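Side-chain contacts in putative type III secretion protein YscO (Vibrio parahaemolyticus, PDB 4MH6), which is of unproven function but probably serves type III secretion as a long coiled-coil hairpin: residues D67-V70 and W71-E74; F80-A83 and K84-V88; R104-E107 and A108-Q112. One frame throughout, in Å; residues are numbered along the deposited sequence.

In the fold
All three contacts are local, joining side chains three to five residues apart, and lie toward the turn end of a two-helix antiparallel hairpin. Contact 1 and contact 2 share helix 18-84, with centres about 20 Å apart, whereas contact 3 sits on helix 90-167. All three are surface contacts; Glu107 of contact 3 is the one buried residue among them. Contacts 1 and 3 face each other, their centres about 11 Å apart, and Glu107 binds both His69 and Arg72 across the helix pair. Contact 1 mixes aromatic and polar packing, contact 3 relies on salt bridges, and contact 2, where the helix ends, has mostly backbone and aliphatic contacts.

Contact 1 of 3, residues D67-V70 and W71-E74; sequences DYHV and WRQE
His69 and Gln73, one helical turn apart, pass their flat ends across each other at a slant. The aliphatic CG of Gln73 lies over one face of the imidazole, offset toward its rim, and the amide beyond is turned 41° from the ring plane, with Gln73 OE1 3.3 Å from His69 NE2. The imidazole reaches this place because its CG is anti to the backbone N (chi1 178°), which carries the ring along the helix toward the following turn. His69 ND1 is hydrogen-bonded to Glu107 of helix 90-167, a bond that fixes the rotation of the ring.

Arg72 fits between two aromatic neighbours. Its NH1 lies 3.5 Å from His69 CE1, the guanidinium standing steeply to the imidazole with 70° between planes, while Arg72 CB rests 3.8 Å from Tyr68 CE2. Bends at chi2 and chi3 curl the arginine chain round so that NH1 comes beside the imidazole. These residues belong to the predicted coiled coil, on helix 18-84 where it runs antiparallel to helix 90-167. Tyr68 and Arg72 both touch that partner helix: Tyr68 OH is hydrogen-bonded to the carbonyl of Leu103, and the guanidinium forms salt bridges to Glu107 and to Glu76 on its own helix.

Trp71 takes a different course, its indole edge meeting the backbone, with CD1 3.4 Å from Asp67 O. Beneath the side chains, Arg72 N is hydrogen-bonded to Tyr68 O at 2.7 Å, and Gln73 N to His69 O at 3.0 Å. The longer bond from Glu74 N to Val70 O spans 3.3 Å.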
loop_
_atom_site.group_PDB
_atom_site.type_symbol
_atom_site.label_atom_id
_atom_site.label_comp_id
_atom_site.label_asym_id
_atom_site.label_seq_id
_atom_site.Cartn_x
_atom_site.Cartn_y
_atom_site.Cartn_z
ATOM N N ASP A 67 6.121 12.396 25.808
ATOM C CA ASP A 67 5.848 12.152 27.211
ATOM C C ASP A 67 7.062 11.776 28.017
ATOM O O ASP A 67 7.311 12.338 29.092
ATOM C CB ASP A 67 4.860 11.009 27.358
ATOM C CG ASP A 67 3.469 11.388 26.928
ATOM O OD1 ASP A 67 3.264 12.580 26.590
ATOM O OD2 ASP A 67 2.573 10.501 26.954
ATOM N N TYR A 68 7.802 10.804 27.507
ATOM C CA TYR A 68 8.967 10.309 28.202
ATOM C C TYR A 68 10.004 11.396 28.392
ATOM O O TYR A 68 10.573 11.553 29.469
ATOM C CB TYR A 68 9.585 9.142 27.430
ATOM C CG TYR A 68 10.632 8.425 28.229
ATOM C CD1 TYR A 68 10.270 7.425 29.110
ATOM C CD2 TYR A 68 11.991 8.758 28.115
ATOM C CE1 TYR A 68 11.219 6.760 29.856
ATOM C CE2 TYR A 68 12.961 8.089 28.854
ATOM C CZ TYR A 68 12.564 7.092 29.724
ATOM O OH TYR A 68 13.474 6.405 30.479
ATOM N N HIS A 69 10.236 12.140 27.328
ATOM C CA HIS A 69 11.222 13.204 27.319
ATOM C C HIS A 69 11.107 14.152 28.519
ATOM O O HIS A 69 12.118 14.553 29.120
ATOM C CB HIS A 69 11.077 13.986 26.020
ATOM C CG HIS A 69 12.016 15.131 25.916
ATOM N ND1 HIS A 69 13.361 14.962 25.662
ATOM C CD2 HIS A 69 11.817 16.463 26.045
ATOM C CE1 HIS A 69 13.948 16.145 25.623
ATOM N NE2 HIS A 69 13.035 17.072 25.857
ATOM N N VAL A 70 9.865 14.499 28.856
ATOM C CA VAL A 70 9.572 15.396 29.968
ATOM C C VAL A 70 9.984 14.761 31.297
ATOM O O VAL A 70 10.615 15.402 32.130
ATOM C CB VAL A 70 8.067 15.762 30.005
ATOM C CG1 VAL A 70 7.785 16.715 31.143
ATOM C CG2 VAL A 70 7.648 16.412 28.705
ATOM N N TRP A 71 9.609 13.508 31.505
ATOM C CA TRP A 71 9.990 12.831 32.729
ATOM C C TRP A 71 11.500 12.667 32.766
ATOM O O TRP A 71 12.125 12.918 33.797
ATOM C CB TRP A 71 9.339 11.452 32.859
ATOM C CG TRP A 71 7.925 11.500 33.201
ATOM C CD1 TRP A 71 6.864 11.544 32.328
ATOM C CD2 TRP A 71 7.355 11.506 34.521
ATOM N NE1 TRP A 71 5.674 11.571 33.026
ATOM C CE2 TRP A 71 5.941 11.545 34.369
ATOM C CE3 TRP A 71 7.894 11.458 35.809
ATOM C CZ2 TRP A 71 5.067 11.548 35.456
ATOM C CZ3 TRP A 71 7.012 11.475 36.904
ATOM C CH2 TRP A 71 5.615 11.528 36.713
ATOM N N ARG A 72 12.078 12.269 31.637
ATOM C CA ARG A 72 13.506 12.021 31.568
ATOM C C ARG A 72 14.311 13.238 32.007
ATOM O O ARG A 72 15.248 13.100 32.800
ATOM C CB ARG A 72 13.882 11.555 30.170
ATOM C CG ARG A 72 15.275 10.943 30.048
ATOM C CD ARG A 72 16.354 11.963 29.835
ATOM N NE ARG A 72 16.103 12.681 28.602
ATOM C CZ ARG A 72 16.851 13.676 28.160
ATOM N NH1 ARG A 72 16.542 14.274 27.015
ATOM N NH2 ARG A 72 17.902 14.078 28.862
ATOM N N GLN A 73 13.932 14.422 31.522
ATOM C CA GLN A 73 14.632 15.636 31.899
ATOM C C GLN A 73 14.547 15.833 33.387
ATOM O O GLN A 73 15.554 16.077 34.041
ATOM C CB GLN A 73 14.061 16.856 31.193
ATOM C CG GLN A 73 14.434 16.939 29.729
ATOM C CD GLN A 73 13.821 18.144 29.021
ATOM O OE1 GLN A 73 14.493 18.829 28.252
ATOM N NE2 GLN A 73 12.549 18.415 29.291
ATOM N N GLU A 74 13.334 15.721 33.925
ATOM C CA GLU A 74 13.134 15.900 35.347
ATOM C C GLU A 74 13.886 14.904 36.209
ATOM O O GLU A 74 14.498 15.272 37.228
ATOM C CB GLU A 74 11.664 15.819 35.685
ATOM C CG GLU A 74 10.940 17.098 35.407
ATOM C CD GLU A 74 9.472 17.024 35.758
ATOM O OE1 GLU A 74 8.939 15.892 35.905
ATOM O OE2 GLU A 74 8.850 18.101 35.865
#

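Contact 2 of 3, residues F80-A83 and K84-V88; sequences FAKA and KQQTV
Gln86 lays its amide against the aliphatic stem of Lys82, with OE1 3.8 Å from Lys82 CG and nearly as close to CE. The two chains pass at a slant. Lys82 is fully extended, its CG anti to the backbone N (chi1 -176°), which presents a straight run of methylenes to the glutamine. The amide is placed there by a chi1 of -61°, which sets Gln86 CG beside its own backbone N, and by an extended chain beyond. Its inner carbons also follow the helix end, for Gln86 CB is 3.4 Å from Lys82 O. The overlap is thus one of van der Waals contact between the lysine stem and the glutamine.

Gln85 behaves similarly one residue earlier, its CB 3.4 Å from Ala81 O, with CG close to the same oxygen. Val88 returns toward the helix from the loop: its CG2 lies 4.0 Å from Ala83 O and nearly as close to Ala83 CA, a methyl resting on the backbone of the last turn.

The backbone marks the end of the helix. Gln85 N is hydrogen-bonded to Ala81 O at 2.8 Å in a nearly straight bond, and Lys84 N to Phe80 O at 2.9 Å with a more bent N-H angle of 139°. Gln85 is the first residue to leave helical angles, and Thr87 is the centre of an inverse gamma turn.

This stretch forms the end of helix 18-84 and the connection into helix 90-167, against which Phe80 packs on Ile100 and Arg104, and Ala83 on Leu93 and Leu96.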
loop_
_atom_site.group_PDB
_atom_site.type_symbol
_atom_site.label_atom_id
_atom_site.label_comp_id
_atom_site.label_asym_id
_atom_site.label_seq_id
_atom_site.Cartn_x
_atom_site.Cartn_y
_atom_site.Cartn_z
ATOM N N PHE A 80 21.017 14.756 39.381
ATOM C CA PHE A 80 22.180 15.611 39.457
ATOM C C PHE A 80 22.131 16.430 40.756
ATOM O O PHE A 80 23.158 16.690 41.375
ATOM C CB PHE A 80 22.262 16.560 38.272
ATOM C CG PHE A 80 22.639 15.902 36.979
ATOM C CD1 PHE A 80 23.840 15.211 36.863
ATOM C CD2 PHE A 80 21.854 16.070 35.837
ATOM C CE1 PHE A 80 24.208 14.635 35.661
ATOM C CE2 PHE A 80 22.232 15.502 34.634
ATOM C CZ PHE A 80 23.404 14.783 34.546
ATOM N N ALA A 81 20.921 16.835 41.141
ATOM C CA ALA A 81 20.685 17.632 42.343
ATOM C C ALA A 81 21.027 16.829 43.590
ATOM O O ALA A 81 21.733 17.311 44.472
ATOM C CB ALA A 81 19.235 18.101 42.391
ATOM N N LYS A 82 20.530 15.600 43.663
ATOM C CA LYS A 82 20.821 14.749 44.812
ATOM C C LYS A 82 22.329 14.642 44.962
ATOM O O LYS A 82 22.871 14.890 46.031
ATOM C CB LYS A 82 20.201 13.361 44.632
ATOM C CG LYS A 82 20.378 12.451 45.829
ATOM C CD LYS A 82 19.600 11.168 45.644
ATOM C CE LYS A 82 19.796 10.226 46.819
ATOM N NZ LYS A 82 19.076 8.935 46.618
ATOM N N ALA A 83 22.999 14.297 43.865
ATOM C CA ALA A 83 24.456 14.158 43.839
ATOM C C ALA A 83 25.192 15.432 44.265
ATOM O O ALA A 83 26.223 15.355 44.935
ATOM C CB ALA A 83 24.910 13.746 42.450
ATOM N N LYS A 84 24.668 16.601 43.893
ATOM C CA LYS A 84 25.341 17.849 44.240
ATOM C C LYS A 84 25.074 18.221 45.693
ATOM O O LYS A 84 26.007 18.475 46.462
ATOM C CB LYS A 84 24.883 19.022 43.361
ATOM C CG LYS A 84 25.926 20.140 43.315
ATOM C CD LYS A 84 25.375 21.540 43.093
ATOM C CE LYS A 84 24.738 22.071 44.375
ATOM N NZ LYS A 84 24.339 23.500 44.280
ATOM N N GLN A 85 23.790 18.227 46.051
ATOM C CA GLN A 85 23.320 18.633 47.382
ATOM C C GLN A 85 23.415 17.579 48.489
ATOM O O GLN A 85 22.645 17.604 49.442
ATOM C CB GLN A 85 21.882 19.140 47.277
ATOM C CG GLN A 85 21.734 20.313 46.324
ATOM C CD GLN A 85 20.295 20.758 46.144
ATOM O OE1 GLN A 85 20.016 21.684 45.380
ATOM N NE2 GLN A 85 19.371 20.099 46.836
ATOM N N GLN A 86 24.351 16.654 48.345
ATOM C CA GLN A 86 24.617 15.637 49.349
ATOM C C GLN A 86 26.022 15.327 48.910
ATOM O O GLN A 86 26.235 15.008 47.747
ATOM C CB GLN A 86 23.624 14.470 49.290
ATOM C CG GLN A 86 22.169 14.848 49.536
ATOM C CD GLN A 86 21.216 13.662 49.500
ATOM O OE1 GLN A 86 21.640 12.503 49.451
ATOM N NE2 GLN A 86 19.916 13.951 49.523
ATOM N N THR A 87 26.997 15.475 49.794
ATOM C CA THR A 87 28.349 15.023 49.472
ATOM C C THR A 87 28.368 13.487 49.547
ATOM O O THR A 87 28.995 12.904 50.443
ATOM C CB THR A 87 29.408 15.632 50.408
ATOM O OG1 THR A 87 29.144 15.227 51.753
ATOM C CG2 THR A 87 29.392 17.161 50.319
ATOM N N VAL A 88 27.674 12.859 48.586
ATOM C CA VAL A 88 27.535 11.394 48.504
ATOM C C VAL A 88 28.838 10.650 48.169
ATOM O O VAL A 88 29.795 11.241 47.653
ATOM C CB VAL A 88 26.429 10.978 47.494
ATOM C CG1 VAL A 88 25.056 11.375 48.014
ATOM C CG2 VAL A 88 26.678 11.573 46.112
#

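Contact 3 of 3, residues R104-E107 and A108-Q112; sequences RERE and AELKQ
Residues 104-107 and 108-112 form one unbroken helical stretch, its i to i+4 hydrogen bonds running from Ala108 N to Arg104 O through to Lys111 N to Glu107 O, the last at 2.8 Å.

On this frame Glu107 and Lys111 form a salt bridge, with Lys111 NZ 3.1 Å from Glu107 OE1, which it meets on the anti side and 15° out of the carboxylate plane. A bend at chi4 (81°) turns the lysine amine back to it. The same carboxylate is buried and reaches across the antiparallel coiled-coil hairpin to helix 18-84: OE1 also accepts a hydrogen bond from His69, and OE2 bridges to Arg72. Three basic or polar partners thus grip one acid, which would probably favour its ionised form.

Arg106 holds two neighbours. Leu110 CD2 sits 3.8 Å from Arg106 CZ, over the centre of one guanidinium face, while Glu109 OE1 approaches at the edge, in plane, 3.6 Å from Arg106 NH2. That salt bridge is long, and the carboxylate stands perpendicular to the guanidinium. Leu110 also packs on Val65 and Tyr68 of helix 18-84.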
loop_
_atom_site.group_PDB
_atom_site.type_symbol
_atom_site.label_atom_id
_atom_site.label_comp_id
_atom_site.label_asym_id
_atom_site.label_seq_id
_atom_site.Cartn_x
_atom_site.Cartn_y
_atom_site.Cartn_z
ATOM N N ARG A 104 18.308 7.770 29.625
ATOM C CA ARG A 104 18.611 8.284 28.304
ATOM C C ARG A 104 18.577 7.210 27.213
ATOM O O ARG A 104 18.209 7.501 26.069
ATOM C CB ARG A 104 19.973 8.945 28.318
ATOM C CG ARG A 104 20.000 10.227 29.090
ATOM C CD ARG A 104 21.419 10.654 29.262
ATOM N NE ARG A 104 21.543 11.950 29.904
ATOM C CZ ARG A 104 22.703 12.514 30.221
ATOM N NH1 ARG A 104 23.837 11.878 29.975
ATOM N NH2 ARG A 104 22.728 13.711 30.799
ATOM N N GLU A 105 18.993 5.992 27.546
ATOM C CA GLU A 105 18.966 4.907 26.571
ATOM C C GLU A 105 17.537 4.606 26.174
ATOM O O GLU A 105 17.252 4.291 25.026
ATOM C CB GLU A 105 19.572 3.614 27.125
ATOM C CG GLU A 105 21.080 3.615 27.303
ATOM C CD GLU A 105 21.614 2.266 27.772
ATOM O OE1 GLU A 105 20.852 1.268 27.752
ATOM O OE2 GLU A 105 22.804 2.189 28.154
ATOM N N ARG A 106 16.648 4.675 27.152
ATOM C CA ARG A 106 15.249 4.392 26.927
ATOM C C ARG A 106 14.655 5.429 25.997
ATOM O O ARG A 106 13.832 5.117 25.162
ATOM C CB ARG A 106 14.531 4.354 28.264
ATOM C CG ARG A 106 13.045 4.137 28.199
ATOM C CD ARG A 106 12.678 2.929 27.364
ATOM N NE ARG A 106 11.243 2.705 27.450
ATOM C CZ ARG A 106 10.548 1.897 26.655
ATOM N NH1 ARG A 106 9.233 1.788 26.837
ATOM N NH2 ARG A 106 11.145 1.223 25.666
ATOM N N GLU A 107 15.096 6.668 26.127
ATOM C CA GLU A 107 14.600 7.715 25.264
ATOM C C GLU A 107 15.163 7.486 23.888
ATOM O O GLU A 107 14.470 7.666 22.904
ATOM C CB GLU A 107 14.955 9.111 25.798
ATOM C CG GLU A 107 14.515 10.235 24.872
ATOM C CD GLU A 107 14.481 11.589 25.544
ATOM O OE1 GLU A 107 14.750 12.613 24.886
ATOM O OE2 GLU A 107 14.190 11.644 26.746
ATOM N N ALA A 108 16.419 7.066 23.821
ATOM C CA ALA A 108 17.059 6.801 22.538
ATOM C C ALA A 108 16.290 5.712 21.807
ATOM O O ALA A 108 16.066 5.818 20.615
ATOM C CB ALA A 108 18.508 6.396 22.734
ATOM N N GLU A 109 15.887 4.679 22.547
ATOM C CA GLU A 109 15.099 3.564 22.000
ATOM C C GLU A 109 13.761 4.064 21.459
ATOM O O GLU A 109 13.327 3.651 20.383
ATOM C CB GLU A 109 14.847 2.481 23.061
ATOM C CG GLU A 109 16.074 1.651 23.434
ATOM C CD GLU A 109 15.802 0.679 24.579
ATOM O OE1 GLU A 109 14.734 0.815 25.225
ATOM O OE2 GLU A 109 16.652 -0.213 24.846
ATOM N N LEU A 110 13.130 4.964 22.211
ATOM C CA LEU A 110 11.848 5.531 21.825
ATOM C C LEU A 110 11.973 6.420 20.573
ATOM O O LEU A 110 11.079 6.392 19.703
ATOM C CB LEU A 110 11.208 6.286 23.004
ATOM C CG LEU A 110 10.778 5.482 24.247
ATOM C CD1 LEU A 110 10.296 6.389 25.373
ATOM C CD2 LEU A 110 9.716 4.460 23.915
ATOM N N LYS A 111 13.054 7.207 20.482
ATOM C CA LYS A 111 13.279 8.047 19.308
ATOM C C LYS A 111 13.620 7.175 18.109
ATOM O O LYS A 111 13.346 7.536 16.968
ATOM C CB LYS A 111 14.454 8.994 19.479
ATOM C CG LYS A 111 14.372 10.044 20.572
ATOM C CD LYS A 111 15.176 11.240 20.094
ATOM C CE LYS A 111 15.223 12.395 21.072
ATOM N NZ LYS A 111 16.241 12.199 22.148
ATOM N N GLN A 112 14.269 6.045 18.380
ATOM C CA GLN A 112 14.674 5.100 17.354
ATOM C C GLN A 112 13.423 4.479 16.739
ATOM O O GLN A 112 13.340 4.323 15.533
ATOM C CB GLN A 112 15.594 4.029 17.977
ATOM C CG GLN A 112 16.112 2.959 17.025
ATOM C CD GLN A 112 16.933 3.530 15.877
ATOM O OE1 GLN A 112 17.656 4.507 16.051
ATOM N NE2 GLN A 112 16.830 2.910 14.694
#